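Local coordinates for protein tyrosinase (Aspergillus oryzae, PDB 6JU8) that probably oxidises L-tyrosine and L-dopa to L-dopaquinone with molecular oxygen at a dinuclear copper centre, a step in melanin biosynthesis, at residues Leu45-Ala49 / Ala121-Ile126; Trp78-Pro82 / Arg409-Arg413; Glu222-Asp228 / Phe342-Arg346; Leu229-Cys234 / Ala357-Ser362. The protein carries 1 engineered substitution. All blocks are in the same frame, centred on the assembly; numbering follows the deposited sequence. Where two conformers were deposited one is given.

The four contacts lie round the copper-binding tyrosinase domain of a longer protein, its regular structure mainly helical. Interaction 1 closes first along the chain and packs helix 41-55 on helix 103-129, away from the coppers. Interaction 2 crosses it in chain order, its centre about 25 Å away, and joins the loop before helix 103-129 to strand 412-415; interactions 3 and 4 are nested inside the loop it closes. Those two alternate in sequence, have centres about 12 Å apart and touch, Phe344 packing on Leu229, Pro230 and Ala357. Interaction 3 lies about 40 Å from interaction 1, across the chain's centre. Phe411 of interaction 2 lies near copper ligand His107, Ser362 of interaction 4 near His336.

Interaction 1: Leu45-Ala49 / Ala121-Ile126; sequences LFVEA and AMLDFI
Where Ala49 meets Ala121, helices 41-55 and 103-129 cross almost at a right angle: the axes of 45-49 and 121-126 stand at 96° and come within 8.9 Å, and the CA atoms of Ala49 and Ala121 lie 5.2 Å apart. The two methyl groups at this point face each other, Ala49 CB to Ala121 CB 3.8 Å, and their small size allows the backbones to close in. Met122 then reaches across with its chain extended beyond CG. Its sulfur passes beside Leu45 CB, and its methyl carbon CE ends against the backbone of the other helix, 3.6 Å from Phe46 N. Leu45 answers in the reverse direction, pushing its CD2 branch between two residues: CD2 is 3.7 Å from Ile126 CG1 and 3.8 Å from Phe125 CD2. Phe125, with CG anti to the backbone N (chi1 176°), swings its ring out toward Glu48. Glu48 CB sits over one face of that ring in a CH-pi contact, 3.9 Å from the centroid and 25° off the normal, displaced toward the rim. A bend at chi2 then folds the carboxylate back, nearly parallel to the ring plane, while its OE2 makes a salt bridge with Lys193. Helix 135-144 completes the packing through Trp138, which touches Leu45 and Phe125, and Ala142, which touches Leu45 and Ile126. The join between the helices is therefore apolar and rests on shape; the one acid contributes its methylene groups to the interface and spends its charge on a lysine outside it.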
# COMPACT_ATOMS: atom_id res chain seq x y z
N LEU A 45 -17.17 -13.35 12.44
CA LEU A 45 -18.36 -13.52 11.60
C LEU A 45 -18.30 -12.60 10.38
O LEU A 45 -18.62 -12.97 9.25
CB LEU A 45 -19.60 -13.21 12.44
CG LEU A 45 -20.03 -14.30 13.44
CD1 LEU A 45 -21.19 -13.77 14.29
CD2 LEU A 45 -20.36 -15.60 12.71
N PHE A 46 -17.91 -11.33 10.62
CA PHE A 46 -17.94 -10.35 9.53
C PHE A 46 -16.86 -10.72 8.51
O PHE A 46 -17.11 -10.77 7.31
CB PHE A 46 -17.78 -8.94 10.08
CG PHE A 46 -17.96 -7.77 9.16
CD1 PHE A 46 -18.42 -7.88 7.86
CD2 PHE A 46 -17.63 -6.48 9.63
CE1 PHE A 46 -18.58 -6.77 7.02
CE2 PHE A 46 -17.81 -5.38 8.81
CZ PHE A 46 -18.29 -5.51 7.52
N VAL A 47 -15.65 -11.02 8.99
CA VAL A 47 -14.57 -11.40 8.07
C VAL A 47 -14.91 -12.66 7.29
O VAL A 47 -14.73 -12.74 6.07
CB VAL A 47 -13.25 -11.61 8.87
CG1 VAL A 47 -12.20 -12.26 8.00
CG2 VAL A 47 -12.77 -10.28 9.42
N GLU A 48 -15.41 -13.69 7.98
CA GLU A 48 -15.65 -14.97 7.31
C GLU A 48 -16.84 -14.85 6.36
O GLU A 48 -16.77 -15.38 5.25
CB GLU A 48 -15.88 -16.09 8.33
CG GLU A 48 -14.67 -16.39 9.20
CD GLU A 48 -13.57 -17.20 8.56
OE1 GLU A 48 -13.67 -17.59 7.38
OE2 GLU A 48 -12.55 -17.46 9.23
N ALA A 49 -17.88 -14.14 6.78
CA ALA A 49 -19.03 -13.97 5.88
C ALA A 49 -18.67 -13.16 4.64
O ALA A 49 -19.06 -13.50 3.51
CB ALA A 49 -20.19 -13.30 6.60
N ALA A 121 -25.11 -14.79 5.37
CA ALA A 121 -23.89 -15.58 5.24
C ALA A 121 -23.33 -15.91 6.62
O ALA A 121 -22.73 -16.97 6.84
CB ALA A 121 -22.87 -14.85 4.38
N MET A 122 -23.50 -15.03 7.60
CA MET A 122 -23.03 -15.34 8.96
C MET A 122 -23.76 -16.54 9.53
O MET A 122 -23.18 -17.42 10.14
CB MET A 122 -23.28 -14.16 9.91
CG MET A 122 -22.38 -12.95 9.66
SD MET A 122 -22.79 -11.65 10.85
CE MET A 122 -21.43 -10.53 10.54
N LEU A 123 -25.08 -16.58 9.33
CA LEU A 123 -25.83 -17.74 9.80
C LEU A 123 -25.35 -19.02 9.16
O LEU A 123 -25.29 -20.06 9.84
CB LEU A 123 -27.31 -17.52 9.50
CG LEU A 123 -28.00 -16.39 10.26
CD1 LEU A 123 -29.51 -16.45 9.99
CD2 LEU A 123 -27.69 -16.44 11.74
N ASP A 124 -25.06 -19.02 7.86
CA ASP A 124 -24.53 -20.22 7.18
C ASP A 124 -23.16 -20.59 7.75
O ASP A 124 -22.87 -21.78 7.95
CB ASP A 124 -24.41 -19.98 5.67
CG ASP A 124 -25.73 -19.81 4.96
OD1 ASP A 124 -26.64 -20.61 5.21
OD2 ASP A 124 -25.90 -18.88 4.14
N PHE A 125 -22.30 -19.60 8.00
CA PHE A 125 -21.00 -19.87 8.61
C PHE A 125 -21.16 -20.56 9.96
O PHE A 125 -20.46 -21.54 10.25
CB PHE A 125 -20.21 -18.57 8.78
CG PHE A 125 -18.89 -18.78 9.51
CD1 PHE A 125 -17.77 -19.18 8.81
CD2 PHE A 125 -18.80 -18.59 10.88
CE1 PHE A 125 -16.58 -19.42 9.48
CE2 PHE A 125 -17.61 -18.83 11.55
CZ PHE A 125 -16.50 -19.24 10.84
N ILE A 126 -22.07 -20.08 10.80
CA ILE A 126 -22.28 -20.66 12.13
C ILE A 126 -22.80 -22.08 11.99
O ILE A 126 -22.31 -22.98 12.68
CB ILE A 126 -23.28 -19.81 12.96
CG1 ILE A 126 -22.70 -18.45 13.29
CG2 ILE A 126 -23.75 -20.57 14.19
CD1 ILE A 126 -23.69 -17.39 13.72

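Interaction 2: Trp78-Pro82 / Arg409-Arg413; sequences WDGVP and RPFHR
His412 and Asp79 meet because the imidazole leaves its backbone with CG anti to the carbonyl carbon (chi1 -69°), while Asp79, at a left-handed position of a tight turn, directs its carboxylate toward strand 412-415. The resulting bond, His412 ND1 to Asp79 OD2, is short and nearly straight at 2.8 Å and 168°. The acceptor lies in the plane of the imidazole, yet the N-H comes down from above the carboxylate plane, 46° out of it. A water donates to Asp79 OD2 at 2.8 Å and accepts from His412 N at 2.9 Å, so the same oxygen is tied to the strand twice; the backbone N of Tyr7 gives it another donor. Beside this polar grip, Val81 spreads its two methyl groups. CG2 touches His412 CE1 at 3.6 Å and also packs on Pro410 CB, while CG1 meets Arg409 NH2 at 3.4 Å. Pro410, which follows a cis peptide bond, puts its CG 3.5 Å from Trp78 CE3, the two side chains crossing at about a right angle. Trp78 NE1 is held by the carbonyl of Gln61. Phe411 packs on Val109 and Leu113 of helix 103-129, with its side chain about 9 Å from a copper ion. A type I' beta turn, Trp78 to Val81, is thus clasped by a His-carboxylate pair to the antiparallel strand pair 412-415/420-423 at the border of the dinuclear copper site.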
# COMPACT_ATOMS: atom_id res chain seq x y z
N TRP A 78 -29.91 -6.85 -12.43
CA TRP A 78 -29.81 -7.43 -11.10
C TRP A 78 -31.22 -7.76 -10.63
O TRP A 78 -32.14 -6.97 -10.86
CB TRP A 78 -29.08 -6.50 -10.11
CG TRP A 78 -28.84 -7.21 -8.81
CD1 TRP A 78 -27.80 -8.05 -8.50
CD2 TRP A 78 -29.65 -7.15 -7.63
NE1 TRP A 78 -27.93 -8.50 -7.23
CE2 TRP A 78 -29.05 -7.97 -6.65
CE3 TRP A 78 -30.83 -6.45 -7.30
CZ2 TRP A 78 -29.58 -8.14 -5.37
CZ3 TRP A 78 -31.35 -6.63 -6.04
CH2 TRP A 78 -30.73 -7.45 -5.10
N ASP A 79 -31.40 -8.91 -10.01
CA ASP A 79 -32.69 -9.34 -9.47
C ASP A 79 -33.81 -9.23 -10.49
O ASP A 79 -34.97 -8.93 -10.16
CB ASP A 79 -33.06 -8.60 -8.19
CG ASP A 79 -33.91 -9.46 -7.26
OD1 ASP A 79 -33.81 -10.71 -7.34
OD2 ASP A 79 -34.67 -8.88 -6.46
N GLY A 80 -33.49 -9.54 -11.75
CA GLY A 80 -34.54 -9.57 -12.76
C GLY A 80 -34.92 -8.21 -13.30
O GLY A 80 -35.84 -8.12 -14.12
N VAL A 81 -34.22 -7.17 -12.85
CA VAL A 81 -34.47 -5.81 -13.31
C VAL A 81 -33.42 -5.45 -14.35
O VAL A 81 -32.21 -5.55 -14.06
CB VAL A 81 -34.37 -4.83 -12.13
CG1 VAL A 81 -34.70 -3.41 -12.59
CG2 VAL A 81 -35.22 -5.27 -10.96
N PRO A 82 -33.80 -5.11 -15.57
CA PRO A 82 -32.80 -4.91 -16.62
C PRO A 82 -31.91 -3.70 -16.40
O PRO A 82 -32.37 -2.72 -15.83
CB PRO A 82 -33.65 -4.70 -17.89
CG PRO A 82 -34.98 -5.30 -17.54
CD PRO A 82 -35.18 -4.97 -16.08
N ARG A 409 -35.49 1.24 -7.79
CA ARG A 409 -35.01 0.06 -8.51
C ARG A 409 -33.54 -0.16 -8.19
O ARG A 409 -32.80 0.83 -8.07
CB ARG A 409 -35.22 0.28 -10.02
CG ARG A 409 -36.69 0.42 -10.41
CD ARG A 409 -36.85 0.46 -11.94
NE ARG A 409 -35.64 0.98 -12.55
CZ ARG A 409 -35.04 0.50 -13.63
NH1 ARG A 409 -33.92 1.05 -14.10
NH2 ARG A 409 -35.56 -0.55 -14.26
N PRO A 410 -33.06 -1.39 -8.09
CA PRO A 410 -33.76 -2.63 -8.37
C PRO A 410 -34.27 -3.37 -7.15
O PRO A 410 -34.46 -4.60 -7.18
CB PRO A 410 -32.59 -3.43 -9.00
CG PRO A 410 -31.46 -3.11 -8.05
CD PRO A 410 -31.62 -1.63 -7.79
N PHE A 411 -34.56 -2.66 -6.07
CA PHE A 411 -34.76 -3.26 -4.77
C PHE A 411 -36.20 -3.68 -4.54
O PHE A 411 -37.09 -2.84 -4.53
CB PHE A 411 -34.32 -2.27 -3.68
CG PHE A 411 -32.90 -1.79 -3.83
CD1 PHE A 411 -31.86 -2.71 -4.01
CD2 PHE A 411 -32.59 -0.44 -3.78
CE1 PHE A 411 -30.54 -2.26 -4.12
CE2 PHE A 411 -31.29 0.01 -3.85
CZ PHE A 411 -30.27 -0.92 -4.01
N HIS A 412 -36.40 -4.97 -4.33
CA HIS A 412 -37.73 -5.55 -4.15
C HIS A 412 -38.06 -5.77 -2.67
O HIS A 412 -37.19 -6.10 -1.86
CB HIS A 412 -37.84 -6.88 -4.88
CG HIS A 412 -37.82 -6.73 -6.37
ND1 HIS A 412 -36.82 -7.27 -7.13
CD2 HIS A 412 -38.67 -6.14 -7.23
CE1 HIS A 412 -37.04 -7.01 -8.41
NE2 HIS A 412 -38.16 -6.33 -8.50
N ARG A 413 -39.34 -5.63 -2.35
CA ARG A 413 -39.84 -5.93 -1.03
C ARG A 413 -41.23 -6.57 -1.13
O ARG A 413 -41.92 -6.45 -2.14
CB ARG A 413 -39.91 -4.70 -0.14
CG ARG A 413 -40.68 -3.54 -0.77
CD ARG A 413 -40.67 -2.30 0.11
NE ARG A 413 -41.27 -2.54 1.41
CZ ARG A 413 -42.57 -2.42 1.65
NH1 ARG A 413 -43.43 -2.08 0.70
NH2 ARG A 413 -42.99 -2.67 2.89
O HOH W 1 -34.33 -6.99 -4.36

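Interaction 3: Glu222-Asp228 / Phe342-Arg346; sequences EHGWSFD and FMFSR
Glu222, which opens the type I' turn to Trp225 that joins antiparallel strands 218-222 and 225-229 into a hairpin, stretches its side chain toward the backbone of Phe344 and Ser345 and presents its carboxylate there like a fork, tying the hairpin to the chain following strand 342-343. OE2 takes Phe344 N at 2.9 Å, almost straight (171°) and on the syn side. OE1 uses its syn lone pair for Ser345 N, also at 2.9 Å, and is met nearly along its C-O axis by Ser345 OG at 2.8 Å. The carboxylate stands steeply, at 71°, to the Phe344 ring. His223 NE2 donates to Ser345 OG at 2.9 Å, with the oxygen tilted 26° from the imidazole plane. Ser345 CB lies over one face of Phe227, 3.9 Å from the ring centroid, a CH-pi contact displaced toward the rim. One water donates to Glu222 OE2 at 2.6 Å and to Phe342 O, another to Glu222 OE1 at 2.8 Å and to Ser345 O. With two backbone N-H groups, a hydroxyl and two waters all donating to it, the buried carboxylate is probably ionised, and its rotation is fixed; the serine passes a directed chain of bonds from histidine to glutamate.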
# COMPACT_ATOMS: atom_id res chain seq x y z
N GLU A 222 -10.56 16.02 -15.68
CA GLU A 222 -9.61 16.60 -14.74
C GLU A 222 -9.09 17.89 -15.34
O GLU A 222 -8.60 17.86 -16.48
CB GLU A 222 -8.45 15.64 -14.43
CG GLU A 222 -8.90 14.31 -13.87
CD GLU A 222 -7.80 13.35 -13.54
OE1 GLU A 222 -6.60 13.64 -13.77
OE2 GLU A 222 -8.09 12.27 -12.97
N HIS A 223 -9.22 19.01 -14.64
CA HIS A 223 -8.77 20.31 -15.14
C HIS A 223 -9.32 20.54 -16.55
O HIS A 223 -8.65 21.08 -17.41
CB HIS A 223 -7.26 20.47 -15.04
CG HIS A 223 -6.34 19.39 -15.49
ND1 HIS A 223 -5.98 19.21 -16.81
CD2 HIS A 223 -5.66 18.44 -14.81
CE1 HIS A 223 -5.14 18.21 -16.93
NE2 HIS A 223 -4.92 17.71 -15.72
N GLY A 224 -10.57 20.14 -16.80
CA GLY A 224 -11.28 20.41 -18.02
C GLY A 224 -10.93 19.51 -19.19
O GLY A 224 -11.44 19.69 -20.29
N TRP A 225 -10.08 18.52 -18.97
CA TRP A 225 -9.66 17.59 -20.03
C TRP A 225 -10.13 16.19 -19.68
O TRP A 225 -10.24 15.85 -18.50
CB TRP A 225 -8.14 17.54 -20.17
CG TRP A 225 -7.58 18.77 -20.82
CD1 TRP A 225 -8.26 19.82 -21.37
CD2 TRP A 225 -6.19 19.05 -20.99
NE1 TRP A 225 -7.38 20.74 -21.87
CE2 TRP A 225 -6.10 20.30 -21.65
CE3 TRP A 225 -5.02 18.36 -20.65
CZ2 TRP A 225 -4.87 20.89 -21.98
CZ3 TRP A 225 -3.80 18.93 -20.97
CH2 TRP A 225 -3.74 20.18 -21.63
N SER A 226 -10.33 15.37 -20.68
CA SER A 226 -10.83 14.01 -20.51
C SER A 226 -9.71 12.99 -20.29
O SER A 226 -8.70 13.01 -20.99
CB SER A 226 -11.58 13.59 -21.78
OG SER A 226 -12.64 14.47 -22.07
N PHE A 227 -9.93 12.07 -19.34
CA PHE A 227 -9.02 10.96 -19.09
C PHE A 227 -9.83 9.67 -18.96
O PHE A 227 -10.88 9.68 -18.33
CB PHE A 227 -8.21 11.20 -17.80
CG PHE A 227 -7.30 12.39 -17.98
CD1 PHE A 227 -6.03 12.28 -18.53
CD2 PHE A 227 -7.79 13.64 -17.65
CE1 PHE A 227 -5.26 13.41 -18.75
CE2 PHE A 227 -7.00 14.77 -17.87
CZ PHE A 227 -5.75 14.65 -18.41
N ASP A 228 -9.31 8.60 -19.55
CA ASP A 228 -9.91 7.28 -19.40
C ASP A 228 -9.24 6.53 -18.26
O ASP A 228 -8.13 5.98 -18.36
CB ASP A 228 -9.82 6.53 -20.73
CG ASP A 228 -10.59 7.22 -21.84
OD1 ASP A 228 -11.77 7.54 -21.62
OD2 ASP A 228 -10.02 7.48 -22.92
N PHE A 342 -8.32 11.25 -6.70
CA PHE A 342 -9.11 11.93 -7.71
C PHE A 342 -8.27 12.57 -8.81
O PHE A 342 -8.83 13.34 -9.61
CB PHE A 342 -10.05 12.98 -7.05
CG PHE A 342 -9.27 13.98 -6.22
CD1 PHE A 342 -8.90 15.21 -6.74
CD2 PHE A 342 -8.89 13.70 -4.92
CE1 PHE A 342 -8.14 16.10 -6.00
CE2 PHE A 342 -8.12 14.58 -4.16
CZ PHE A 342 -7.77 15.80 -4.70
N MET A 343 -6.97 12.30 -8.83
CA MET A 343 -6.09 12.88 -9.84
C MET A 343 -5.26 11.78 -10.52
O MET A 343 -4.28 11.31 -9.97
CB MET A 343 -5.12 13.89 -9.23
CG MET A 343 -5.79 15.19 -8.85
SD MET A 343 -4.65 16.45 -8.25
CE MET A 343 -4.20 15.83 -6.65
N PHE A 344 -5.70 11.34 -11.69
CA PHE A 344 -4.96 10.35 -12.47
C PHE A 344 -3.82 11.04 -13.22
O PHE A 344 -2.70 10.53 -13.18
CB PHE A 344 -5.92 9.66 -13.44
CG PHE A 344 -5.31 8.72 -14.44
CD1 PHE A 344 -4.71 7.54 -14.01
CD2 PHE A 344 -5.35 8.97 -15.81
CE1 PHE A 344 -4.17 6.63 -14.91
CE2 PHE A 344 -4.82 8.08 -16.72
CZ PHE A 344 -4.24 6.90 -16.26
N SER A 345 -4.13 12.16 -13.86
CA SER A 345 -3.09 12.91 -14.57
C SER A 345 -2.24 13.67 -13.56
O SER A 345 -2.69 14.06 -12.48
CB SER A 345 -3.72 13.85 -15.58
OG SER A 345 -4.43 14.92 -14.97
N ARG A 346 -0.96 13.83 -13.89
CA ARG A 346 -0.03 14.47 -12.95
C ARG A 346 -0.39 15.93 -12.80
O ARG A 346 -0.54 16.66 -13.79
CB ARG A 346 1.40 14.30 -13.44
CG ARG A 346 2.43 14.60 -12.36
CD ARG A 346 3.84 14.27 -12.83
NE ARG A 346 4.32 15.33 -13.71
CZ ARG A 346 5.42 15.27 -14.45
NH1 ARG A 346 6.17 14.17 -14.42
NH2 ARG A 346 5.75 16.30 -15.22
O HOH W 2 -10.37 12.00 -11.72
O HOH W 3 -5.08 15.32 -12.17

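Interaction 4: Leu229-Cys234 / Ala357-Ser362; sequences LPFDKC and AGHMSS
Phe231, by a short 3-10 segment, and His359, in another, form an edge-to-face aromatic pair that joins the loop after strand 225-229 to the loop after strand 356-357. The edge of Phe231 is directed at the imidazole face, with centroids 4.5 Å apart and planes at 56°; the closest atoms are Phe231 CD1 and His359 NE2 at 3.4 Å. With CG set beside the backbone N (chi1 -67°), Phe231 slides its ring between His359 and Ser362. Its far side meets Ser362, CE2 lying 3.5 Å from OG, and Gly358 O approaches the ring edge at CZ, 3.9 Å away. Cys234 SG stands obliquely by the imidazole, 3.8 Å from His359 CE1. A water in the imidazole plane bridges the segments, 2.8 Å from His359 NE2 and 2.8 Å from Phe231 O, to which it donates. It gives the histidine a polar partner at an otherwise largely apolar join. The next residue, Met360, accepts from ND1 of the copper ligand His336 through its carbonyl and so belongs to the second shell of that metal. Around the pair, Leu242 and Val365 pack on Phe231, Gln218 of strand 218-222 touches both Phe231 and Ser362, Pro230 leans on Trp251 of helix 248-251, and Met360 turns to helix 371-389.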
# COMPACT_ATOMS: atom_id res chain seq x y z
N LEU A 229 -9.89 6.56 -17.09
CA LEU A 229 -9.29 5.90 -15.91
C LEU A 229 -9.24 4.41 -16.18
O LEU A 229 -10.28 3.84 -16.52
CB LEU A 229 -10.19 6.18 -14.70
CG LEU A 229 -10.37 7.67 -14.32
CD1 LEU A 229 -11.26 7.81 -13.10
CD2 LEU A 229 -8.99 8.26 -14.08
N PRO A 230 -8.06 3.80 -16.08
CA PRO A 230 -7.89 2.42 -16.57
C PRO A 230 -8.35 1.30 -15.66
O PRO A 230 -7.62 0.34 -15.39
CB PRO A 230 -6.37 2.33 -16.78
CG PRO A 230 -5.80 3.24 -15.71
CD PRO A 230 -6.78 4.39 -15.64
N PHE A 231 -9.60 1.38 -15.20
CA PHE A 231 -10.17 0.37 -14.30
C PHE A 231 -10.28 -0.98 -15.00
O PHE A 231 -10.33 -1.98 -14.28
CB PHE A 231 -11.52 0.85 -13.77
CG PHE A 231 -11.36 2.04 -12.86
CD1 PHE A 231 -10.61 1.99 -11.70
CD2 PHE A 231 -11.99 3.24 -13.18
CE1 PHE A 231 -10.50 3.08 -10.87
CE2 PHE A 231 -11.91 4.33 -12.32
CZ PHE A 231 -11.19 4.25 -11.14
N ASP A 232 -10.30 -1.04 -16.33
CA ASP A 232 -10.24 -2.31 -17.02
C ASP A 232 -8.92 -3.05 -16.80
O ASP A 232 -8.87 -4.28 -16.96
CB ASP A 232 -10.45 -2.08 -18.54
CG ASP A 232 -9.54 -1.06 -19.18
OD1 ASP A 232 -9.15 -0.06 -18.53
OD2 ASP A 232 -9.16 -1.25 -20.36
N LYS A 233 -7.87 -2.34 -16.40
CA LYS A 233 -6.53 -2.89 -16.22
C LYS A 233 -6.24 -3.25 -14.77
O LYS A 233 -5.13 -3.68 -14.43
CB LYS A 233 -5.47 -1.92 -16.72
CG LYS A 233 -5.61 -1.51 -18.16
CD LYS A 233 -5.57 -2.68 -19.11
CE LYS A 233 -5.64 -2.24 -20.57
NZ LYS A 233 -5.53 -3.44 -21.45
N CYS A 234 -7.25 -3.08 -13.89
CA CYS A 234 -7.10 -3.45 -12.50
C CYS A 234 -7.63 -4.84 -12.21
O CYS A 234 -8.75 -5.18 -12.63
CB CYS A 234 -7.91 -2.50 -11.61
SG CYS A 234 -7.44 -0.77 -11.81
N ALA A 357 -5.12 8.14 -8.62
CA ALA A 357 -6.56 7.89 -8.73
C ALA A 357 -6.90 6.46 -8.29
O ALA A 357 -6.06 5.55 -8.33
CB ALA A 357 -7.02 8.08 -10.17
N GLY A 358 -8.15 6.26 -7.92
CA GLY A 358 -8.58 4.92 -7.50
C GLY A 358 -10.10 4.86 -7.41
O GLY A 358 -10.82 5.82 -7.62
N HIS A 359 -10.56 3.65 -7.10
CA HIS A 359 -11.94 3.27 -7.33
C HIS A 359 -12.94 4.20 -6.66
O HIS A 359 -13.96 4.56 -7.27
CB HIS A 359 -12.16 1.81 -6.87
CG HIS A 359 -11.48 0.88 -7.85
ND1 HIS A 359 -10.10 0.79 -7.93
CD2 HIS A 359 -11.95 0.01 -8.77
CE1 HIS A 359 -9.79 -0.06 -8.89
NE2 HIS A 359 -10.89 -0.56 -9.42
N MET A 360 -12.70 4.57 -5.39
CA MET A 360 -13.71 5.31 -4.66
C MET A 360 -14.05 6.67 -5.28
O MET A 360 -15.11 7.23 -4.97
CB MET A 360 -13.35 5.47 -3.18
CG MET A 360 -13.81 4.27 -2.35
SD MET A 360 -15.59 4.30 -2.00
CE MET A 360 -15.65 5.62 -0.77
N SER A 361 -13.19 7.22 -6.13
CA SER A 361 -13.52 8.53 -6.70
C SER A 361 -14.35 8.43 -7.97
O SER A 361 -14.75 9.47 -8.50
CB SER A 361 -12.26 9.34 -7.03
OG SER A 361 -11.65 8.78 -8.19
N SER A 362 -14.64 7.23 -8.43
CA SER A 362 -15.29 7.07 -9.73
C SER A 362 -16.61 6.35 -9.54
O SER A 362 -16.68 5.18 -9.13
CB SER A 362 -14.34 6.24 -10.62
OG SER A 362 -15.00 5.89 -11.81
O HOH W 4 -11.44 -2.13 -11.71